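PDB 6DJ8: beta sliding clamp from Borrelia burgdorferi, which probably encircles DNA as a ring-shaped head-to-tail homodimer and tethers DNA polymerases and other proteins to it for processive replication. Local coordinates for residues Ile33-Arg36 / Trp42-Leu45; Val183-Asp188 / Ile240-Lys245; Thr19-Asn24 / Ser67-Val72. All coordinates share one frame; numbering follows the deposited sequence.

Contact 1: Ile33-Arg36 / Trp42-Leu45; sequences ILNR and WSAL
Ile33 lays both of its branches along the backbone of Trp42-Ala44, where the loop after helix 19-29 folds back on the entry to strand 44-50 in the N-terminal domain of the clamp. With CG1 set beside the backbone N (chi1 -61°), CG2 stands anti to that N and lies against Ser43 CA at 3.6 Å, near the carbonyl of Trp42. The other branch runs on, extended, until CD1 meets Ala44 O at 3.2 Å, a close approach of a methyl to a carbonyl oxygen; the same methyl reaches Leu45 CB at 4.3 Å. Ala83, at the start of helix 83-92, also packs on Ile33. One direct hydrogen bond joins the segments, from Arg36 N to Ser43 OG (3.0 Å), and it is bent, with 137° at the hydrogen. Asn35 centres an inverse gamma turn, whose weak bond from Arg36 N to Leu34 O shares this donor. Ser43 OG is also hydrogen-bonded to Asp40, which forms a salt bridge with Arg36 NH2 as well, so a single carboxylate ties the serine and the guanidinium together. The Arg36 chain bends at chi3 (-59°) and sets NH2 beside the edge of the Trp42 indole, 4.5 Å from CD1; this is no cation-pi stack. Farther along, a water donates to Ser43 O at 2.7 Å and, more weakly, to Asn35 OD1 at 2.9 Å.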
loop_
_atom_site.group_PDB
_atom_site.type_symbol
_atom_site.label_atom_id
_atom_site.label_comp_id
_atom_site.label_asym_id
_atom_site.label_seq_id
_atom_site.Cartn_x
_atom_site.Cartn_y
_atom_site.Cartn_z
ATOM N N ILE A 33 -9.440 18.304 -1.279
ATOM C CA ILE A 33 -10.796 18.068 -0.795
ATOM C C ILE A 33 -10.785 16.886 0.164
ATOM O O ILE A 33 -10.540 15.745 -0.245
ATOM C CB ILE A 33 -11.765 17.818 -1.959
ATOM C CG1 ILE A 33 -11.821 19.026 -2.891
ATOM C CG2 ILE A 33 -13.142 17.459 -1.446
ATOM C CD1 ILE A 33 -12.905 18.918 -3.950
ATOM N N LEU A 34 -11.082 17.150 1.433
ATOM C CA LEU A 34 -11.364 16.087 2.396
ATOM C C LEU A 34 -12.737 15.496 2.095
ATOM O O LEU A 34 -13.758 16.167 2.274
ATOM C CB LEU A 34 -11.298 16.633 3.821
ATOM C CG LEU A 34 -11.809 18.067 4.025
ATOM C CD1 LEU A 34 -12.658 18.168 5.282
ATOM C CD2 LEU A 34 -10.661 19.096 4.063
ATOM N N ASN A 35 -12.766 14.240 1.642
ATOM C CA ASN A 35 -13.981 13.604 1.124
ATOM C C ASN A 35 -14.761 12.963 2.268
ATOM O O ASN A 35 -14.604 11.779 2.575
ATOM C CB ASN A 35 -13.625 12.579 0.054
ATOM C CG ASN A 35 -14.822 11.753 -0.393
ATOM O OD1 ASN A 35 -15.939 12.265 -0.529
ATOM N ND2 ASN A 35 -14.593 10.462 -0.616
ATOM N N ARG A 36 -15.635 13.747 2.894
ATOM C CA ARG A 36 -16.456 13.213 3.970
ATOM C C ARG A 36 -17.605 12.381 3.417
ATOM O O ARG A 36 -17.548 11.148 3.431
ATOM C CB ARG A 36 -16.996 14.339 4.855
ATOM C CG ARG A 36 -15.941 14.957 5.754
ATOM C CD ARG A 36 -16.552 15.652 6.965
ATOM N NE ARG A 36 -17.485 16.716 6.604
ATOM C CZ ARG A 36 -17.125 17.874 6.058
ATOM N NH1 ARG A 36 -15.853 18.116 5.785
ATOM N NH2 ARG A 36 -18.041 18.786 5.765
ATOM N N TRP A 42 -18.764 20.571 0.535
ATOM C CA TRP A 42 -17.321 20.754 0.644
ATOM C C TRP A 42 -16.552 19.497 0.268
ATOM O O TRP A 42 -15.315 19.499 0.305
ATOM C CB TRP A 42 -16.967 21.214 2.059
ATOM C CG TRP A 42 -17.756 22.425 2.418
ATOM C CD1 TRP A 42 -18.723 22.520 3.374
ATOM C CD2 TRP A 42 -17.687 23.715 1.784
ATOM N NE1 TRP A 42 -19.251 23.793 3.391
ATOM C CE2 TRP A 42 -18.632 24.544 2.425
ATOM C CE3 TRP A 42 -16.909 24.251 0.747
ATOM C CZ2 TRP A 42 -18.826 25.872 2.062
ATOM C CZ3 TRP A 42 -17.109 25.563 0.385
ATOM C CH2 TRP A 42 -18.056 26.365 1.045
ATOM N N SER A 43 -17.259 18.438 -0.105
ATOM C CA SER A 43 -16.661 17.269 -0.725
ATOM C C SER A 43 -16.829 17.293 -2.235
ATOM O O SER A 43 -16.417 16.346 -2.917
ATOM C CB SER A 43 -17.263 15.992 -0.138
ATOM O OG SER A 43 -16.878 15.838 1.223
ATOM N N ALA A 44 -17.420 18.355 -2.767
ATOM C CA ALA A 44 -17.727 18.468 -4.180
ATOM C C ALA A 44 -16.697 19.330 -4.887
ATOM O O ALA A 44 -15.916 20.052 -4.267
ATOM C CB ALA A 44 -19.118 19.070 -4.371
ATOM N N LEU A 45 -16.706 19.260 -6.211
ATOM C CA LEU A 45 -16.021 20.269 -7.002
ATOM C C LEU A 45 -17.025 20.925 -7.944
ATOM O O LEU A 45 -18.117 20.398 -8.198
ATOM C CB LEU A 45 -14.840 19.666 -7.767
ATOM C CG LEU A 45 -15.089 18.414 -8.588
ATOM C CD1 LEU A 45 -15.707 18.805 -9.888
ATOM C CD2 LEU A 45 -13.802 17.640 -8.828
HETATM O O HOH W 1 -15.328 13.916 -2.805
#

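Contact 2: Val183-Asp188 / Ile240-Lys245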
loop_
_atom_site.group_PDB
_atom_site.type_symbol
_atom_site.label_atom_id
_atom_site.label_comp_id
_atom_site.label_asym_id
_atom_site.label_seq_id
_atom_site.Cartn_x
_atom_site.Cartn_y
_atom_site.Cartn_z
ATOM N N VAL A 183 5.215 28.698 5.599
ATOM C CA VAL A 183 6.498 28.939 4.954
ATOM C C VAL A 183 6.716 30.444 4.981
ATOM O O VAL A 183 5.824 31.205 4.592
ATOM C CB VAL A 183 6.503 28.404 3.518
ATOM C CG1 VAL A 183 7.805 28.753 2.838
ATOM C CG2 VAL A 183 6.264 26.884 3.521
ATOM N N TYR A 184 7.871 30.879 5.496
ATOM C CA TYR A 184 8.156 32.301 5.665
ATOM C C TYR A 184 8.922 32.830 4.454
ATOM O O TYR A 184 9.983 32.304 4.099
ATOM C CB TYR A 184 8.940 32.533 6.963
ATOM C CG TYR A 184 9.293 33.976 7.253
ATOM C CD1 TYR A 184 8.333 34.976 7.173
ATOM C CD2 TYR A 184 10.584 34.330 7.660
ATOM C CE1 TYR A 184 8.648 36.314 7.461
ATOM C CE2 TYR A 184 10.912 35.655 7.946
ATOM C CZ TYR A 184 9.934 36.644 7.840
ATOM O OH TYR A 184 10.234 37.954 8.129
ATOM N N PHE A 185 8.373 33.857 3.816
ATOM C CA PHE A 185 9.029 34.545 2.712
ATOM C C PHE A 185 9.671 35.835 3.209
ATOM O O PHE A 185 8.983 36.700 3.760
ATOM C CB PHE A 185 8.032 34.876 1.608
ATOM C CG PHE A 185 7.600 33.679 0.817
ATOM C CD1 PHE A 185 6.731 32.749 1.368
ATOM C CD2 PHE A 185 8.097 33.464 -0.459
ATOM C CE1 PHE A 185 6.339 31.629 0.625
ATOM C CE2 PHE A 185 7.717 32.353 -1.188
ATOM C CZ PHE A 185 6.830 31.439 -0.646
ATOM N N SER A 186 10.964 35.985 2.960
ATOM C CA SER A 186 11.686 37.186 3.376
ATOM C C SER A 186 12.742 37.501 2.320
ATOM O O SER A 186 12.799 36.861 1.264
ATOM C CB SER A 186 12.289 36.985 4.772
ATOM O OG SER A 186 12.422 38.214 5.448
ATOM N N LYS A 187 13.607 38.463 2.642
ATOM C CA LYS A 187 14.683 38.973 1.801
ATOM C C LYS A 187 15.961 39.018 2.625
ATOM O O LYS A 187 15.929 39.448 3.778
ATOM C CB LYS A 187 14.365 40.405 1.329
ATOM C CG LYS A 187 14.334 40.614 -0.156
ATOM C CD LYS A 187 13.560 41.882 -0.485
ATOM C CE LYS A 187 14.122 43.095 0.212
ATOM N NZ LYS A 187 13.454 44.345 -0.260
ATOM N N ASP A 188 17.084 38.583 2.047
ATOM C CA ASP A 188 18.348 38.625 2.782
ATOM C C ASP A 188 18.952 40.025 2.674
ATOM O O ASP A 188 18.338 40.946 2.130
ATOM C CB ASP A 188 19.320 37.542 2.305
ATOM C CG ASP A 188 19.851 37.772 0.889
ATOM O OD1 ASP A 188 19.498 38.775 0.226
ATOM O OD2 ASP A 188 20.688 36.955 0.458
ATOM N N ILE A 240 4.231 33.947 -9.187
ATOM C CA ILE A 240 3.829 33.967 -7.789
ATOM C C ILE A 240 3.530 35.408 -7.419
ATOM O O ILE A 240 4.298 36.305 -7.773
ATOM C CB ILE A 240 4.932 33.362 -6.893
ATOM C CG1 ILE A 240 5.028 31.854 -7.140
ATOM C CG2 ILE A 240 4.710 33.705 -5.429
ATOM C CD1 ILE A 240 6.352 31.245 -6.677
ATOM N N LYS A 241 2.428 35.630 -6.706
ATOM C CA LYS A 241 2.009 36.973 -6.326
ATOM C C LYS A 241 1.576 36.983 -4.870
ATOM O O LYS A 241 1.077 35.983 -4.354
ATOM C CB LYS A 241 0.859 37.482 -7.206
ATOM C CG LYS A 241 1.207 37.628 -8.682
ATOM C CD LYS A 241 -0.023 38.043 -9.491
ATOM C CE LYS A 241 0.232 38.000 -10.989
ATOM N NZ LYS A 241 1.488 38.701 -11.350
ATOM N N PHE A 242 1.800 38.119 -4.204
ATOM C CA PHE A 242 1.407 38.329 -2.818
ATOM C C PHE A 242 0.578 39.591 -2.693
ATOM O O PHE A 242 0.895 40.611 -3.316
ATOM C CB PHE A 242 2.613 38.515 -1.915
ATOM C CG PHE A 242 3.379 37.278 -1.636
ATOM C CD1 PHE A 242 4.429 36.917 -2.450
ATOM C CD2 PHE A 242 3.082 36.496 -0.537
ATOM C CE1 PHE A 242 5.169 35.800 -2.184
ATOM C CE2 PHE A 242 3.817 35.361 -0.267
ATOM C CZ PHE A 242 4.864 35.012 -1.090
ATOM N N SER A 243 -0.410 39.552 -1.809
ATOM C CA SER A 243 -1.157 40.736 -1.403
ATOM C C SER A 243 -1.038 40.880 0.115
ATOM O O SER A 243 -0.278 40.160 0.769
ATOM C CB SER A 243 -2.614 40.645 -1.854
ATOM O OG SER A 243 -3.392 39.924 -0.915
ATOM N N ASP A 244 -1.800 41.817 0.678
ATOM C CA ASP A 244 -1.777 41.985 2.126
ATOM C C ASP A 244 -2.272 40.733 2.836
ATOM O O ASP A 244 -1.746 40.363 3.892
ATOM C CB ASP A 244 -2.616 43.203 2.523
ATOM C CG ASP A 244 -3.970 43.229 1.834
ATOM O OD1 ASP A 244 -4.797 42.336 2.111
ATOM O OD2 ASP A 244 -4.206 44.140 1.013
ATOM N N LYS A 245 -3.238 40.037 2.244
ATOM C CA LYS A 245 -3.893 38.929 2.907
ATOM C C LYS A 245 -3.780 37.607 2.165
ATOM O O LYS A 245 -4.114 36.571 2.749
ATOM C CB LYS A 245 -5.384 39.247 3.117
#
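Phe242 drives the CZ corner of its ring into the face of Phe185, and this one aromatic pair packs two antiparallel sheets together in the central domain, strand 182-187 lying in one and strand 237-242 in the other. It is a T-shaped (edge-to-face) stack: the ring centroids lie 5.0 Å apart and the planes meet at 66°. Phe242 CZ stands 3.5 Å above the Phe185 plane, over the ring centre, so that it touches all six ring carbons; Phe185 CG and CD2 come nearest, each 3.6 Å from CZ. Phe242 CE1 follows at 4.1 Å from Phe185 CD2. Both rings swing to the side of their own backbone N, with chi1 of -73° in Phe185 and -74° in Phe242, and from there reach toward each other. The backbones stay well apart, 10.1 Å between Phe185 CA and Phe242 CA, so the strands are bridged by side chains alone. Away from this buried pair the contact fades quickly. Tyr184, Ser186 and Lys187 are partly exposed and turned to other partners, while Asp244 is exposed and poorly ordered, in a turn where the bond from Lys245 N to Ser243 OG (3.2 Å) closes an ST turn. Around the pair, Phe218 of strand 218-221 stacks on Phe242, Phe247 of strand 246-251 and Phe151 also meet that ring, and Leu195 of strand 192-198 and Val220 of strand 218-221 pack against Phe185.

Contact 3: Thr19-Asn24 / Ser67-Val72; sequences TNQIMN and STISIV
Gln21 stretches from helix 19-29 alongside Ile69, in the helix-on-sheet packing of the N-terminal clamp domain. Residues 19-24 of the helix run antiparallel to residues 67-70 of the strand, the axes of these short pieces 9.8 Å apart at closest, with 177° between their directions. From CB, which points toward the strand, the glutamine chain leaves with CG anti to the backbone N (chi1 -177°) and stays extended. CG passes Ile69 CG2 at 3.9 Å; CD faces both that methyl and Ile69 CB, 3.7 Å from the former; at the tip NE2 comes within 3.4 Å of CG2, while OE1 is 4.1 Å from Ile69 CB. The two side chains lie side by side, pointing opposite ways, so the amide rests against the isoleucine and its polar atoms go on to solvent molecules. There the amide makes two water bridges to Ser70: one water donates both to Gln21 OE1 and to Ser70 O, and another accepts from Gln21 NE2 and from Ser70 N. Together the waters couple both ends of the amide to both backbone polar groups of one residue, which should restrain its rotation about CG-CD. The inner side of the contact is apolar. Ile69 holds CG1 between its backbone N and carbonyl carbon (chi1 60°) and thereby directs CD1 to the helix. Ile22, buried, also packs on Leu54 of strand 53-59 and Val90 of helix 83-92, and it receives Ile69 CD1 on its CB, at 4.1 Å.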
loop_
_atom_site.group_PDB
_atom_site.type_symbol
_atom_site.label_atom_id
_atom_site.label_comp_id
_atom_site.label_asym_id
_atom_site.label_seq_id
_atom_site.Cartn_x
_atom_site.Cartn_y
_atom_site.Cartn_z
ATOM N N THR A 19 -11.061 11.811 -22.068
ATOM C CA THR A 19 -11.243 11.111 -20.801
ATOM C C THR A 19 -9.992 11.174 -19.934
ATOM O O THR A 19 -10.070 11.464 -18.734
ATOM C CB THR A 19 -11.621 9.657 -21.070
ATOM O OG1 THR A 19 -12.760 9.626 -21.946
ATOM C CG2 THR A 19 -11.975 8.962 -19.784
ATOM N N ASN A 20 -8.831 10.844 -20.508
ATOM C CA ASN A 20 -7.618 10.825 -19.700
ATOM C C ASN A 20 -7.300 12.215 -19.165
ATOM O O ASN A 20 -6.836 12.360 -18.030
ATOM C CB ASN A 20 -6.441 10.280 -20.505
ATOM C CG ASN A 20 -5.213 10.016 -19.625
ATOM O OD1 ASN A 20 -4.251 10.788 -19.628
ATOM N ND2 ASN A 20 -5.267 8.944 -18.840
ATOM N N GLN A 21 -7.583 13.255 -19.951
ATOM C CA GLN A 21 -7.277 14.610 -19.487
ATOM C C GLN A 21 -8.160 14.985 -18.310
ATOM O O GLN A 21 -7.664 15.412 -17.262
ATOM C CB GLN A 21 -7.453 15.620 -20.615
ATOM C CG GLN A 21 -7.071 17.044 -20.204
ATOM C CD GLN A 21 -7.173 18.010 -21.357
ATOM O OE1 GLN A 21 -7.917 17.762 -22.313
ATOM N NE2 GLN A 21 -6.414 19.105 -21.295
ATOM N N ILE A 22 -9.480 14.811 -18.444
ATOM C CA ILE A 22 -10.325 15.236 -17.336
ATOM C C ILE A 22 -10.090 14.343 -16.121
ATOM O O ILE A 22 -10.234 14.793 -14.978
ATOM C CB ILE A 22 -11.808 15.294 -17.739
ATOM C CG1 ILE A 22 -12.579 16.083 -16.668
ATOM C CG2 ILE A 22 -12.356 13.869 -17.979
ATOM C CD1 ILE A 22 -14.055 16.232 -16.906
ATOM N N MET A 23 -9.695 13.080 -16.334
ATOM C CA MET A 23 -9.341 12.232 -15.197
ATOM C C MET A 23 -8.171 12.835 -14.415
ATOM O O MET A 23 -8.213 12.945 -13.181
ATOM C CB MET A 23 -8.991 10.805 -15.668
ATOM C CG MET A 23 -8.697 9.863 -14.524
ATOM S SD MET A 23 -8.293 8.191 -15.090
ATOM C CE MET A 23 -9.538 7.989 -16.404
ATOM N N ASN A 24 -7.117 13.238 -15.122
ATOM C CA ASN A 24 -5.956 13.813 -14.439
ATOM C C ASN A 24 -6.323 15.096 -13.702
ATOM O O ASN A 24 -5.902 15.305 -12.556
ATOM C CB ASN A 24 -4.836 14.082 -15.444
ATOM C CG ASN A 24 -4.206 12.804 -15.968
ATOM O OD1 ASN A 24 -4.283 11.750 -15.328
ATOM N ND2 ASN A 24 -3.582 12.890 -17.138
ATOM N N SER A 67 -8.626 25.103 -12.581
ATOM C CA SER A 67 -7.945 24.593 -13.764
ATOM C C SER A 67 -8.889 24.676 -14.956
ATOM O O SER A 67 -10.114 24.701 -14.807
ATOM C CB SER A 67 -7.477 23.145 -13.592
ATOM O OG SER A 67 -8.578 22.251 -13.553
ATOM N N THR A 68 -8.304 24.694 -16.152
ATOM C CA THR A 68 -9.083 24.815 -17.371
ATOM C C THR A 68 -8.547 23.855 -18.419
ATOM O O THR A 68 -7.331 23.677 -18.548
ATOM C CB THR A 68 -9.041 26.262 -17.908
ATOM O OG1 THR A 68 -9.788 26.340 -19.125
ATOM C CG2 THR A 68 -7.616 26.689 -18.179
ATOM N N ILE A 69 -9.466 23.225 -19.155
ATOM C CA ILE A 69 -9.125 22.331 -20.250
ATOM C C ILE A 69 -10.087 22.595 -21.397
ATOM O O ILE A 69 -11.198 23.093 -21.205
ATOM C CB ILE A 69 -9.196 20.844 -19.851
ATOM C CG1 ILE A 69 -10.615 20.488 -19.404
ATOM C CG2 ILE A 69 -8.167 20.530 -18.779
ATOM C CD1 ILE A 69 -10.829 18.970 -19.172
ATOM N N SER A 70 -9.652 22.238 -22.600
ATOM C CA SER A 70 -10.459 22.444 -23.788
ATOM C C SER A 70 -11.489 21.332 -23.916
ATOM O O SER A 70 -11.194 20.167 -23.652
ATOM C CB SER A 70 -9.567 22.476 -25.025
ATOM O OG SER A 70 -8.773 23.654 -25.020
ATOM N N ILE A 71 -12.704 21.702 -24.316
ATOM C CA ILE A 71 -13.806 20.775 -24.507
ATOM C C ILE A 71 -14.592 21.213 -25.735
ATOM O O ILE A 71 -14.352 22.277 -26.313
ATOM C CB ILE A 71 -14.750 20.726 -23.290
ATOM C CG1 ILE A 71 -15.262 22.150 -23.020
ATOM C CG2 ILE A 71 -14.064 20.075 -22.092
ATOM C CD1 ILE A 71 -16.349 22.251 -22.003
ATOM N N VAL A 72 -15.596 20.412 -26.079
ATOM C CA VAL A 72 -16.595 20.760 -27.082
ATOM C C VAL A 72 -17.929 20.884 -26.361
ATOM O O VAL A 72 -18.275 20.021 -25.537
ATOM C CB VAL A 72 -16.651 19.707 -28.202
ATOM C CG1 VAL A 72 -17.848 19.957 -29.127
ATOM C CG2 VAL A 72 -15.339 19.703 -28.977
HETATM O O HOH W 2 -10.689 17.484 -23.042
HETATM O O HOH W 3 -6.918 21.562 -22.603
#

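In the fold
Contacts 1 and 3 belong to the N-terminal domain, their centres about 20 Å apart, whereas contact 2 lies in the central domain, about 29 and 32 Å from them, centre to centre. Along the chain, 19-24 comes first, 33-36 and 42-45 follow, and 67-72 completes contact 3; contact 2 comes later. All three reach one eight-stranded antiparallel sheet, by strands 44-50, 237-242 and 64-70 respectively; the other strand of contact 2, 182-187, belongs to a second sheet, which contains strands of the C-terminal domain. Strand 64-70 of the N-terminal domain pairs with strand 254-259 of the central domain, so the first sheet runs unbroken between domains. Such shared sheets build the clamp ring, expected to encircle DNA.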